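Local structure of SM80.1 Vicilin (Solanum melongena, 5VF5) at residues Glu47-Ser52 with Leu125-Asn130; Pro218-Arg223 with Gln389-Ala394; Gly225-Ala230 with Ala246-Asn251. The protein is a 7S vicilin, a two-cupin seed globulin that probably serves as a nitrogen and carbon store for the germinating seedling and carries a bound copper ion. One frame throughout, in Å; residues are numbered along the deposited sequence. Where two conformers were deposited one is given.

Contact 1: Glu47-Ser52 with Leu125-Asn130; sequences EKFRVS and LAKSVN
Lys48 and Ser128 close the end of an antiparallel pairing between Glu47-Ser52 and Leu125-Asn130. The carbonyl O of Lys48 accepts from Ser128 N at 2.9 Å, and Lys127 CA sends a C-H toward the same oxygen. The Ser128 hydroxyl comes no nearer than a weak, long approach to that oxygen; its stronger partner is the backbone of Gly133. Further in, Arg50 and Ala126 form the hydrogen-bonded pair: Arg50 N reaches Ala126 O, and Ala126 N reaches Arg50 O, both at 2.8 Å and both nearly straight. Val51, Leu125 and Lys127 make their backbone bonds outward, to Leu33, Ile72 and Glu70. On the face that carries Ala126, the guanidinium of Arg50 leads away from the pairing, NH1 to Gly133 O and NH2 to Leu33 O.

On the face that carries Phe49, Val51, Leu125 and Lys127, the contacts are apolar. The Lys127 chain, extended throughout, runs over one face of the Phe49 ring, with CG 4.0 Å from the ring centroid in a CH-pi contact. Leu125 CD1 lies 3.8 Å from Phe49 CD1 and 3.9 Å from Val51 CG1. Strand 337-344 of the second cupin range covers this face through Phe342 and Ile344. Lys48 CD touches Lys127 CE at 3.9 Å; beyond these methylenes Lys48 NZ and Lys127 NZ stand 5.2 Å apart, where their like charges would probably repel mildly.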
ATOM      1  N   GLU A  47       9.171   9.868   6.400  1.00 11.83           N
ATOM      2  CA  GLU A  47       9.254   9.346   7.780  0.70 12.82           C
ATOM      3  C   GLU A  47       7.905   9.149   8.515  1.00 12.08           C
ATOM      4  O   GLU A  47       7.756   8.312   9.386  1.00 13.58           O
ATOM      5  CB  GLU A  47      10.149  10.241   8.661  0.70 15.38           C
ATOM      6  CG  GLU A  47      10.292   9.794  10.110  0.70 17.06           C
ATOM      7  CD  GLU A  47      11.100  10.744  10.990  0.70 21.11           C
ATOM      8  OE1 GLU A  47      11.211  11.948  10.660  0.70 23.45           O
ATOM      9  OE2 GLU A  47      11.605  10.288  12.060  0.70 22.91           O
ATOM     10  N   LYS A  48       6.929   9.997   8.118  1.00 10.20           N
ATOM     11  CA  LYS A  48       5.634   9.935   8.818  1.00 11.44           C
ATOM     12  C   LYS A  48       4.758   8.767   8.387  1.00  9.53           C
ATOM     13  O   LYS A  48       3.721   8.481   9.045  1.00 11.54           O
ATOM     14  CB  LYS A  48       4.873  11.250   8.743  1.00 11.62           C
ATOM     15  CG  LYS A  48       5.507  12.379   9.537  1.00 15.55           C
ATOM     16  CD  LYS A  48       4.681  13.651   9.465  1.00 19.11           C
ATOM     17  CE  LYS A  48       5.262  14.729  10.352  1.00 24.91           C
ATOM     18  NZ  LYS A  48       4.437  15.954  10.263  1.00 30.34           N
ATOM     19  N   PHE A  49       5.143   8.100   7.290  1.00  9.43           N
ATOM     20  CA  PHE A  49       4.285   7.097   6.695  1.00  9.80           C
ATOM     21  C   PHE A  49       4.712   5.685   7.095  1.00  9.88           C
ATOM     22  O   PHE A  49       5.906   5.394   7.268  1.00 11.44           O
ATOM     23  CB  PHE A  49       4.259   7.231   5.193  1.00 10.59           C
ATOM     24  CG  PHE A  49       3.526   8.446   4.696  1.00 10.94           C
ATOM     25  CD1 PHE A  49       2.176   8.406   4.494  1.00 12.46           C
ATOM     26  CD2 PHE A  49       4.201   9.640   4.507  1.00 11.25           C
ATOM     27  CE1 PHE A  49       1.488   9.524   4.070  1.00 14.05           C
ATOM     28  CE2 PHE A  49       3.511  10.771   4.088  1.00 13.82           C
ATOM     29  CZ  PHE A  49       2.172  10.694   3.843  1.00 13.89           C
ATOM     30  N   ARG A  50       3.734   4.812   7.274  1.00 10.22           N
ATOM     31  CA  ARG A  50       3.986   3.400   7.509  1.00 10.82           C
ATOM     32  C   ARG A  50       3.163   2.595   6.544  1.00 10.37           C
ATOM     33  O   ARG A  50       2.008   2.992   6.234  1.00 11.18           O
ATOM     34  CB  ARG A  50       3.640   3.022   8.929  1.00 10.42           C
ATOM     35  CG  ARG A  50       4.412   3.763  10.017  1.00 10.83           C
ATOM     36  CD  ARG A  50       5.889   3.415  10.071  1.00 10.47           C
ATOM     37  NE  ARG A  50       6.117   2.092  10.624  1.00 10.48           N
ATOM     38  CZ  ARG A  50       6.125   1.790  11.924  1.00 11.13           C
ATOM     39  NH1 ARG A  50       5.886   2.735  12.840  1.00 13.02           N
ATOM     40  NH2 ARG A  50       6.366   0.540  12.314  1.00 12.87           N
ATOM     41  N   VAL A  51       3.636   1.408   6.176  1.00  9.69           N
ATOM     42  CA  VAL A  51       2.822   0.464   5.449  1.00  9.42           C
ATOM     43  C   VAL A  51       2.662  -0.807   6.216  1.00  9.78           C
ATOM     44  O   VAL A  51       3.574  -1.218   6.956  1.00  9.59           O
ATOM     45  CB  VAL A  51       3.259   0.188   3.980  1.00 11.31           C
ATOM     46  CG1 VAL A  51       3.105   1.431   3.121  1.00 12.49           C
ATOM     47  CG2 VAL A  51       4.638  -0.379   3.892  1.00 11.97           C
ATOM     48  N   SER A  52       1.521  -1.447   6.037  1.00  9.75           N
ATOM     49  CA  SER A  52       1.203  -2.678   6.765  0.80 10.71           C
ATOM     50  C   SER A  52       0.310  -3.569   5.917  1.00 10.69           C
ATOM     51  O   SER A  52      -0.220  -3.153   4.868  1.00  9.31           O
ATOM     52  CB  SER A  52       0.528  -2.333   8.106  0.80 10.94           C
ATOM     53  OG  SER A  52      -0.670  -1.591   7.891  0.80 12.28           O
ATOM     54  N   LEU A 125      -1.722   2.030   4.000  1.00  9.69           N
ATOM     55  CA  LEU A 125      -0.824   3.166   4.203  1.00  9.31           C
ATOM     56  C   LEU A 125      -1.354   3.929   5.413  1.00 10.68           C
ATOM     57  O   LEU A 125      -2.579   4.198   5.450  1.00 11.50           O
ATOM     58  CB  LEU A 125      -0.897   4.101   2.997  1.00 10.60           C
ATOM     59  CG  LEU A 125       0.016   5.324   3.078  1.00 11.96           C
ATOM     60  CD1 LEU A 125       1.501   4.951   3.016  1.00 11.67           C
ATOM     61  CD2 LEU A 125      -0.344   6.365   2.016  1.00 13.66           C
ATOM     62  N   ALA A 126      -0.504   4.296   6.377  1.00 10.05           N
ATOM     63  CA  ALA A 126      -0.940   5.171   7.454  1.00 10.65           C
ATOM     64  C   ALA A 126       0.051   6.304   7.614  1.00 10.03           C
ATOM     65  O   ALA A 126       1.237   6.144   7.358  1.00 12.05           O
ATOM     66  CB  ALA A 126      -1.117   4.412   8.757  1.00 13.04           C
ATOM     67  N   LYS A 127      -0.456   7.461   8.021  1.00 10.66           N
ATOM     68  CA  LYS A 127       0.383   8.588   8.330  1.00 10.42           C
ATOM     69  C   LYS A 127       0.218   8.972   9.802  1.00  9.69           C
ATOM     70  O   LYS A 127      -0.920   9.125  10.287  1.00 11.71           O
ATOM     71  CB  LYS A 127      -0.000   9.817   7.454  1.00 11.98           C
ATOM     72  CG  LYS A 127       0.989  10.944   7.586  1.00 14.09           C
ATOM     73  CD  LYS A 127       0.557  12.183   6.858  1.00 15.54           C
ATOM     74  CE  LYS A 127       1.601  13.277   7.060  1.00 19.24           C
ATOM     75  NZ  LYS A 127       1.182  14.551   6.422  1.00 24.52           N
ATOM     76  N   SER A 128       1.332   9.158  10.494  1.00 10.63           N
ATOM     77  CA  SER A 128       1.288   9.543  11.896  1.00 10.56           C
ATOM     78  C   SER A 128       0.715  10.934  12.097  1.00 12.32           C
ATOM     79  O   SER A 128       0.832  11.795  11.240  1.00 13.24           O
ATOM     80  CB  SER A 128       2.662   9.440  12.497  1.00 11.02           C
ATOM     81  OG  SER A 128       3.582  10.307  11.852  1.00 12.00           O
ATOM     82  N   VAL A 129       0.107  11.102  13.276  1.00 11.69           N
ATOM     83  CA  VAL A 129      -0.231  12.434  13.803  1.00 14.52           C
ATOM     84  C   VAL A 129       0.415  12.736  15.127  1.00 13.48           C
ATOM     85  O   VAL A 129       0.362  13.883  15.554  1.00 15.98           O
ATOM     86  CB  VAL A 129      -1.742  12.645  13.895  1.00 16.98           C
ATOM     87  CG1 VAL A 129      -2.430  12.404  12.548  1.00 20.90           C
ATOM     88  CG2 VAL A 129      -2.389  11.778  14.955  1.00 16.04           C
ATOM     89  N   ASN A 130       1.026  11.741  15.784  1.00 12.33           N
ATOM     90  CA  ASN A 130       1.783  11.914  17.011  1.00 13.08           C
ATOM     91  C   ASN A 130       3.265  12.001  16.684  1.00 12.57           C
ATOM     92  O   ASN A 130       3.603  12.780  15.795  1.00 14.61           O
ATOM     93  CB  ASN A 130       1.392  10.870  18.060  1.00 12.21           C
ATOM     94  CG  ASN A 130      -0.029  11.061  18.568  1.00 11.53           C
ATOM     95  OD1 ASN A 130      -0.438  12.207  18.831  1.00 14.25           O
ATOM     96  ND2 ASN A 130      -0.764   9.954  18.782  1.00 11.14           N
TER

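Contact 2: Pro218-Arg223 with Gln389-Ala394; sequences PQFGSR and QSYFVA
Tyr391, Ser222 and Phe220 give up the most surface where Pro218-Arg223 meets Gln389-Ala394. The Phe220 side chain comes over one face of the Tyr391 ring: its CB sits 3.9 Å from the ring centroid in a CH-pi contact, and its CD1 reaches Tyr391 CE1 at 3.4 Å. The two rings are inclined at 48°. Ser390 CB covers the opposite face of the tyrosine, Gly221 O meets its edge in plane, and Phe353 meets both aromatic rings edge-to-face.

Ser222 supplies the direct hydrogen bond. With OG tucked between its own N and carbonyl carbon (chi1 74°), the hydroxyl reaches Phe392 O at 2.7 Å, approaching from above the carbonyl plane; OG also bonds to Phe224 N, just beyond the segment. Beside it, one water accepts from Arg223 N and donates to Gln389 OE1, 2.8 Å away.

The short strands 220-222 and 392-394 run in roughly the same direction, but their axes come no closer than 7.2 Å. Each belongs to a different sheet of the second cupin barrel. Their junction near the surface is made by aromatic packing, a hydroxyl bound to a main-chain carbonyl and a water bridge, with no strand-to-strand backbone bond.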
ATOM      1  N   PRO A 218      -7.214   1.740 -18.476  1.00 22.53           N
ATOM      2  CA  PRO A 218      -5.975   2.160 -17.794  1.00 21.64           C
ATOM      3  C   PRO A 218      -5.534   3.576 -18.222  1.00 20.72           C
ATOM      4  O   PRO A 218      -5.829   3.996 -19.350  1.00 22.71           O
ATOM      5  CB  PRO A 218      -4.945   1.151 -18.267  1.00 23.51           C
ATOM      6  CG  PRO A 218      -5.692   0.020 -18.870  1.00 31.21           C
ATOM      7  CD  PRO A 218      -7.063   0.476 -19.221  1.00 24.72           C
ATOM      8  N   GLN A 219      -4.845   4.296 -17.356  1.00 19.99           N
ATOM      9  CA  GLN A 219      -4.184   5.526 -17.783  1.00 19.43           C
ATOM     10  C   GLN A 219      -3.169   5.269 -18.875  1.00 22.30           C
ATOM     11  O   GLN A 219      -3.091   6.030 -19.879  1.00 27.30           O
ATOM     12  CB  GLN A 219      -3.495   6.224 -16.654  1.00 21.65           C
ATOM     13  CG  GLN A 219      -2.848   7.505 -17.146  1.00 24.30           C
ATOM     14  CD  GLN A 219      -2.334   8.364 -16.042  1.00 23.15           C
ATOM     15  OE1 GLN A 219      -2.123   7.902 -14.935  1.00 27.71           O
ATOM     16  NE2 GLN A 219      -2.130   9.659 -16.353  1.00 30.97           N
ATOM     17  N   PHE A 220      -2.318   4.245 -18.645  0.70 17.86           N
ATOM     18  CA  PHE A 220      -1.250   3.801 -19.585  0.70 16.75           C
ATOM     19  C   PHE A 220      -1.471   2.305 -19.769  0.70 18.25           C
ATOM     20  O   PHE A 220      -1.662   1.598 -18.786  0.70 19.07           O
ATOM     21  CB  PHE A 220       0.182   4.055 -19.051  0.70 13.44           C
ATOM     22  CG  PHE A 220       0.430   5.487 -18.683  0.70 14.77           C
ATOM     23  CD1 PHE A 220       0.470   6.471 -19.672  0.70 16.70           C
ATOM     24  CD2 PHE A 220       0.633   5.880 -17.349  0.70 15.44           C
ATOM     25  CE1 PHE A 220       0.693   7.803 -19.360  0.70 16.47           C
ATOM     26  CE2 PHE A 220       0.839   7.222 -17.049  0.70 18.06           C
ATOM     27  CZ  PHE A 220       0.848   8.193 -18.048  0.70 17.43           C
ATOM     28  N   GLY A 221      -1.506   1.801 -21.003  1.00 16.22           N
ATOM     29  CA  GLY A 221      -1.563   0.394 -21.152  1.00 15.31           C
ATOM     30  C   GLY A 221      -1.151  -0.008 -22.514  1.00 15.44           C
ATOM     31  O   GLY A 221      -1.088   0.814 -23.433  1.00 17.44           O
ATOM     32  N   SER A 222      -0.828  -1.282 -22.600  1.00 13.85           N
ATOM     33  CA  SER A 222      -0.545  -1.930 -23.857  1.00 15.16           C
ATOM     34  C   SER A 222      -0.815  -3.417 -23.708  1.00 15.80           C
ATOM     35  O   SER A 222      -1.283  -3.870 -22.650  1.00 18.51           O
ATOM     36  CB  SER A 222       0.905  -1.745 -24.221  1.00 15.00           C
ATOM     37  OG  SER A 222       1.710  -2.574 -23.409  1.00 17.50           O
ATOM     38  N   ARG A 223      -0.509  -4.201 -24.740  1.00 19.14           N
ATOM     39  CA  ARG A 223      -0.746  -5.622 -24.588  1.00 19.94           C
ATOM     40  C   ARG A 223       0.157  -6.283 -23.541  1.00 21.23           C
ATOM     41  O   ARG A 223      -0.073  -7.440 -23.223  1.00 26.13           O
ATOM     42  CB  ARG A 223      -0.640  -6.347 -25.923  1.00 29.40           C
ATOM     43  CG  ARG A 223       0.739  -6.434 -26.532  1.00 35.22           C
ATOM     44  CD  ARG A 223       0.561  -7.009 -27.951  1.00 45.12           C
ATOM     45  NE  ARG A 223       1.803  -7.172 -28.703  1.00 58.60           N
ATOM     46  CZ  ARG A 223       2.499  -8.308 -28.844  1.00 68.56           C
ATOM     47  NH1 ARG A 223       3.616  -8.301 -29.576  1.00 78.68           N
ATOM     48  NH2 ARG A 223       2.111  -9.450 -28.269  1.00 80.35           N
ATOM     49  N   GLN A 389       6.041   0.738 -29.690  1.00 17.86           N
ATOM     50  CA  GLN A 389       5.080   0.527 -28.592  0.50 15.63           C
ATOM     51  C   GLN A 389       5.382   1.487 -27.457  1.00 14.94           C
ATOM     52  O   GLN A 389       6.474   2.063 -27.390  1.00 15.47           O
ATOM     53  CB  GLN A 389       5.093  -0.923 -28.088  0.50 15.99           C
ATOM     54  CG  GLN A 389       4.472  -1.926 -29.069  0.50 18.83           C
ATOM     55  CD  GLN A 389       2.944  -1.861 -29.089  0.50 19.25           C
ATOM     56  OE1 GLN A 389       2.288  -2.188 -28.096  0.50 20.23           O
ATOM     57  NE2 GLN A 389       2.371  -1.405 -30.212  0.50 22.48           N
ATOM     58  N   SER A 390       4.407   1.660 -26.582  1.00 14.14           N
ATOM     59  CA  SER A 390       4.552   2.531 -25.398  1.00 12.56           C
ATOM     60  C   SER A 390       4.229   1.804 -24.140  1.00 12.30           C
ATOM     61  O   SER A 390       3.480   0.827 -24.144  1.00 13.08           O
ATOM     62  CB  SER A 390       3.642   3.766 -25.501  1.00 13.79           C
ATOM     63  OG  SER A 390       4.010   4.596 -26.580  1.00 16.03           O
ATOM     64  N   TYR A 391       4.882   2.276 -23.062  1.00 11.55           N
ATOM     65  CA  TYR A 391       4.538   1.971 -21.662  1.00 11.53           C
ATOM     66  C   TYR A 391       4.955   0.608 -21.186  1.00 12.19           C
ATOM     67  O   TYR A 391       5.786   0.492 -20.248  1.00 11.85           O
ATOM     68  CB  TYR A 391       3.037   2.184 -21.383  1.00 11.85           C
ATOM     69  CG  TYR A 391       2.518   3.495 -21.909  1.00 12.69           C
ATOM     70  CD1 TYR A 391       3.161   4.676 -21.632  1.00 13.35           C
ATOM     71  CD2 TYR A 391       1.417   3.533 -22.730  1.00 13.23           C
ATOM     72  CE1 TYR A 391       2.709   5.885 -22.150  1.00 13.87           C
ATOM     73  CE2 TYR A 391       0.944   4.730 -23.234  1.00 13.35           C
ATOM     74  CZ  TYR A 391       1.580   5.895 -22.950  1.00 13.56           C
ATOM     75  OH  TYR A 391       1.084   7.075 -23.444  1.00 17.69           O
ATOM     76  N   PHE A 392       4.461  -0.443 -21.844  1.00 10.97           N
ATOM     77  CA  PHE A 392       4.859  -1.819 -21.516  1.00 12.30           C
ATOM     78  C   PHE A 392       5.139  -2.575 -22.794  1.00 14.00           C
ATOM     79  O   PHE A 392       4.398  -2.435 -23.778  1.00 14.56           O
ATOM     80  CB  PHE A 392       3.782  -2.556 -20.743  1.00 12.22           C
ATOM     81  CG  PHE A 392       3.283  -1.840 -19.512  1.00 11.40           C
ATOM     82  CD1 PHE A 392       2.261  -0.901 -19.606  1.00 12.89           C
ATOM     83  CD2 PHE A 392       3.772  -2.139 -18.274  1.00 11.92           C
ATOM     84  CE1 PHE A 392       1.780  -0.254 -18.469  1.00 15.19           C
ATOM     85  CE2 PHE A 392       3.288  -1.511 -17.134  1.00 12.30           C
ATOM     86  CZ  PHE A 392       2.292  -0.576 -17.228  1.00 14.02           C
ATOM     87  N   VAL A 393       6.228  -3.350 -22.773  1.00 13.14           N
ATOM     88  CA  VAL A 393       6.675  -4.083 -23.956  1.00 13.53           C
ATOM     89  C   VAL A 393       7.193  -5.461 -23.545  1.00 15.13           C
ATOM     90  O   VAL A 393       7.310  -5.754 -22.356  1.00 14.33           O
ATOM     91  CB  VAL A 393       7.770  -3.297 -24.722  1.00 14.55           C
ATOM     92  CG1 VAL A 393       7.306  -1.926 -25.126  1.00 16.33           C
ATOM     93  CG2 VAL A 393       9.049  -3.163 -23.946  1.00 16.63           C
ATOM     94  N   ALA A 394       7.538  -6.302 -24.531  1.00 17.09           N
ATOM     95  CA  ALA A 394       8.154  -7.567 -24.207  1.00 17.45           C
ATOM     96  C   ALA A 394       9.491  -7.332 -23.497  1.00 16.64           C
ATOM     97  O   ALA A 394      10.293  -6.509 -23.905  1.00 18.84           O
ATOM     98  CB  ALA A 394       8.393  -8.373 -25.470  1.00 20.05           C
TER
HETATM   99  O   HOH W   1      -0.338  -2.890 -27.363  1.00 33.42           O

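Contact 3: Gly225-Ala230 with Ala246-Asn251; sequences GQFIEA and AFMNIN
Gln226 and Asn249 face each other as a hydrogen-bonded pair and add a third link through their side chains. Gln226 starts with CG anti to its carbonyl carbon (chi1 -58°) and then bends at chi2, which swings its amide across to the neighbouring strand. There OE1 accepts from Asn249 ND2 at 3.0 Å, in plane with both groups, the amides being 29° from coplanar. Asn249 has CG opposite its own N (chi1 -171°), laying its amide alongside; its other end, OD1, is taken by Asn336 ND2, so both ends of this buried amide are engaged. Between the backbones, Gln226 N meets Asn249 O at 2.8 Å and Asn249 N returns to Gln226 O.

Gly225-Ala230 and Ala246-Asn251 belong to one antiparallel sheet of the second cupin jelly-roll barrel, the strands running almost exactly antiparallel. Ile228 and Phe247 are likewise joined by two backbone hydrogen bonds, with Phe247 N to Ile228 O at 2.8 Å. Phe247 presents its ring edge to that same oxygen, and its CD1 lies 4.4 Å from Ile228 CG2.

The other face carries Phe227, Met248, Glu229 and Ala246. With CG opposite its own N, Phe227 reaches diagonally across to the other strand until CE1 and CZ rest on Ala246 CB, each at 3.7 Å, while Met248 CB comes to the edge of the ring. Met248 turns at chi3, its end leading away from Gly225-Ala230; its side chain packs on Val339, Phe329 and Phe392 inside the barrel. Glu229 is extended, and its OE1 forms a salt bridge with Arg266. Next to Gln226, Gly225 CA passes 3.0 Å from Asn249 O, a closeness its lack of a side chain allows.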
ATOM      1  N   GLY A 225       0.918  -4.696 -20.414  1.00 14.15           N
ATOM      2  CA  GLY A 225       0.664  -4.244 -19.050  1.00 15.33           C
ATOM      3  C   GLY A 225      -0.281  -3.096 -18.943  1.00 14.77           C
ATOM      4  O   GLY A 225      -0.728  -2.560 -19.952  1.00 15.65           O
ATOM      5  N   GLN A 226      -0.629  -2.757 -17.691  1.00 14.37           N
ATOM      6  CA  GLN A 226      -1.651  -1.773 -17.397  0.50 16.02           C
ATOM      7  C   GLN A 226      -1.227  -0.938 -16.179  1.00 14.25           C
ATOM      8  O   GLN A 226      -0.699  -1.509 -15.217  1.00 14.28           O
ATOM      9  CB  GLN A 226      -2.962  -2.508 -17.077  0.50 16.47           C
ATOM     10  CG  GLN A 226      -3.470  -3.438 -18.192  0.50 16.15           C
ATOM     11  CD  GLN A 226      -2.877  -4.838 -18.117  0.50 18.54           C
ATOM     12  OE1 GLN A 226      -2.755  -5.400 -17.045  0.50 20.27           O
ATOM     13  NE2 GLN A 226      -2.500  -5.400 -19.263  0.50 21.44           N
ATOM     14  N   PHE A 227      -1.498   0.359 -16.214  1.00 14.41           N
ATOM     15  CA  PHE A 227      -1.338   1.216 -15.047  1.00 13.83           C
ATOM     16  C   PHE A 227      -2.615   2.012 -14.867  1.00 13.65           C
ATOM     17  O   PHE A 227      -3.058   2.676 -15.808  1.00 14.56           O
ATOM     18  CB  PHE A 227      -0.182   2.175 -15.272  1.00 15.65           C
ATOM     19  CG  PHE A 227       0.062   3.080 -14.124  1.00 13.83           C
ATOM     20  CD1 PHE A 227       0.898   2.687 -13.089  1.00 16.43           C
ATOM     21  CD2 PHE A 227      -0.508   4.339 -14.075  1.00 16.69           C
ATOM     22  CE1 PHE A 227       1.107   3.540 -12.018  1.00 14.14           C
ATOM     23  CE2 PHE A 227      -0.299   5.186 -13.006  1.00 14.54           C
ATOM     24  CZ  PHE A 227       0.537   4.791 -11.971  1.00 15.24           C
ATOM     25  N   ILE A 228      -3.184   1.998 -13.668  1.00 14.42           N
ATOM     26  CA  ILE A 228      -4.197   2.996 -13.340  1.00 19.48           C
ATOM     27  C   ILE A 228      -4.031   3.451 -11.926  1.00 12.95           C
ATOM     28  O   ILE A 228      -3.448   2.728 -11.087  1.00 14.87           O
ATOM     29  CB  ILE A 228      -5.607   2.576 -13.636  1.00 22.48           C
ATOM     30  CG1 ILE A 228      -6.577   3.809 -13.733  1.00 28.02           C
ATOM     31  CG2 ILE A 228      -6.055   1.555 -12.604  1.00 22.99           C
ATOM     32  CD1 ILE A 228      -7.990   3.479 -14.189  1.00 31.21           C
ATOM     33  N   GLU A 229      -4.432   4.689 -11.701  1.00 15.52           N
ATOM     34  CA  GLU A 229      -4.194   5.322 -10.458  1.00 14.07           C
ATOM     35  C   GLU A 229      -5.377   6.132 -10.006  1.00 12.99           C
ATOM     36  O   GLU A 229      -6.051   6.787 -10.799  1.00 15.12           O
ATOM     37  CB  GLU A 229      -2.996   6.222 -10.677  1.00 19.02           C
ATOM     38  CG  GLU A 229      -2.656   7.152  -9.590  1.00 22.69           C
ATOM     39  CD  GLU A 229      -1.467   7.973  -9.966  1.00 22.20           C
ATOM     40  OE1 GLU A 229      -0.395   7.483  -9.715  1.00 22.14           O
ATOM     41  OE2 GLU A 229      -1.627   9.097 -10.496  1.00 29.22           O
ATOM     42  N   ALA A 230      -5.600   6.088  -8.703  1.00 13.26           N
ATOM     43  CA  ALA A 230      -6.484   6.980  -8.007  1.00 14.76           C
ATOM     44  C   ALA A 230      -5.640   8.128  -7.469  1.00 13.49           C
ATOM     45  O   ALA A 230      -4.838   7.933  -6.551  1.00 14.80           O
ATOM     46  CB  ALA A 230      -7.187   6.230  -6.883  1.00 17.04           C
ATOM     47  N   ALA A 246      -1.899   3.439  -6.785  1.00 13.56           N
ATOM     48  CA  ALA A 246      -1.600   3.031  -8.125  1.00 13.85           C
ATOM     49  C   ALA A 246      -1.683   1.499  -8.169  1.00 12.55           C
ATOM     50  O   ALA A 246      -1.250   0.783  -7.256  1.00 13.40           O
ATOM     51  CB  ALA A 246      -0.233   3.502  -8.564  1.00 17.58           C
ATOM     52  N   PHE A 247      -2.182   1.004  -9.285  1.00 12.16           N
ATOM     53  CA  PHE A 247      -2.242  -0.408  -9.588  1.00 12.36           C
ATOM     54  C   PHE A 247      -1.489  -0.663 -10.891  1.00 13.51           C
ATOM     55  O   PHE A 247      -1.831  -0.078 -11.923  1.00 14.96           O
ATOM     56  CB  PHE A 247      -3.703  -0.819  -9.766  1.00 15.39           C
ATOM     57  CG  PHE A 247      -4.567  -0.517  -8.570  1.00 15.89           C
ATOM     58  CD1 PHE A 247      -5.145   0.726  -8.397  1.00 15.22           C
ATOM     59  CD2 PHE A 247      -4.736  -1.484  -7.583  1.00 17.13           C
ATOM     60  CE1 PHE A 247      -5.949   0.984  -7.298  1.00 15.94           C
ATOM     61  CE2 PHE A 247      -5.565  -1.254  -6.485  1.00 15.95           C
ATOM     62  CZ  PHE A 247      -6.143   0.005  -6.328  1.00 18.16           C
ATOM     63  N   MET A 248      -0.439  -1.478 -10.830  1.00 12.19           N
ATOM     64  CA  MET A 248       0.339  -1.777 -12.030  1.00 11.77           C
ATOM     65  C   MET A 248       0.370  -3.266 -12.198  1.00 13.66           C
ATOM     66  O   MET A 248       0.696  -3.990 -11.264  1.00 14.50           O
ATOM     67  CB  MET A 248       1.752  -1.183 -11.971  1.00 15.28           C
ATOM     68  CG  MET A 248       2.562  -1.407 -13.235  1.00 15.57           C
ATOM     69  SD  MET A 248       3.962  -0.299 -13.343  0.60 16.38           S
ATOM     70  CE  MET A 248       4.992  -1.133 -12.166  0.60 18.73           C
ATOM     71  N   ASN A 249       0.053  -3.698 -13.415  1.00 13.83           N
ATOM     72  CA  ASN A 249       0.156  -5.072 -13.808  1.00 14.86           C
ATOM     73  C   ASN A 249       1.048  -5.167 -15.033  1.00 15.22           C
ATOM     74  O   ASN A 249       0.837  -4.448 -16.016  1.00 16.70           O
ATOM     75  CB  ASN A 249      -1.211  -5.680 -14.124  1.00 18.57           C
ATOM     76  CG  ASN A 249      -1.124  -7.192 -14.327  1.00 23.06           C
ATOM     77  OD1 ASN A 249      -0.685  -7.923 -13.447  1.00 25.20           O
ATOM     78  ND2 ASN A 249      -1.424  -7.640 -15.509  1.00 28.13           N
ATOM     79  N   ILE A 250       2.052  -6.036 -14.941  1.00 14.00           N
ATOM     80  CA  ILE A 250       2.928  -6.348 -16.071  1.00 14.11           C
ATOM     81  C   ILE A 250       2.638  -7.812 -16.445  1.00 15.58           C
ATOM     82  O   ILE A 250       2.797  -8.741 -15.617  1.00 16.35           O
ATOM     83  CB  ILE A 250       4.407  -6.142 -15.716  1.00 13.78           C
ATOM     84  CG1 ILE A 250       4.642  -4.711 -15.187  1.00 12.64           C
ATOM     85  CG2 ILE A 250       5.274  -6.418 -16.938  1.00 14.26           C
ATOM     86  CD1 ILE A 250       6.041  -4.430 -14.775  1.00 14.11           C
ATOM     87  N   ASN A 251       2.221  -8.014 -17.684  1.00 16.25           N
ATOM     88  CA  ASN A 251       1.912  -9.354 -18.122  1.00 16.36           C
ATOM     89  C   ASN A 251       3.161 -10.233 -18.166  1.00 16.01           C
ATOM     90  O   ASN A 251       4.289  -9.739 -18.272  1.00 16.00           O
ATOM     91  CB  ASN A 251       1.278  -9.297 -19.489  1.00 18.10           C
ATOM     92  CG  ASN A 251      -0.091  -8.655 -19.505  1.00 26.76           C
ATOM     93  OD1 ASN A 251      -0.823  -8.678 -18.536  1.00 36.11           O
ATOM     94  ND2 ASN A 251      -0.474  -8.168 -20.650  1.00 33.73           N
TER

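In the fold
From the N terminus, contact 1 comes first: it pairs strand 49-56 with strand 120-128 and closes a loop made largely of strands, all within the first cupin range. Contact 2 opens later, at 218-223, and closes only at 389-394, so its loop takes in most of the second cupin. Contact 3 is nested within it, joining neighbouring strands 225-230 and 243-250. Contacts 2 and 3 touch: Phe220 O lies 2.9 Å from Phe227 N, since strands 220-222 and 225-230 are sheet neighbours, and Phe392 packs on Gly225. Contact 1 stands apart, its nearest atoms about 9 Å from contact 3; strand 337-344, sheet neighbour of strand 243-250, packs Phe342 and Ile344 on contact 1.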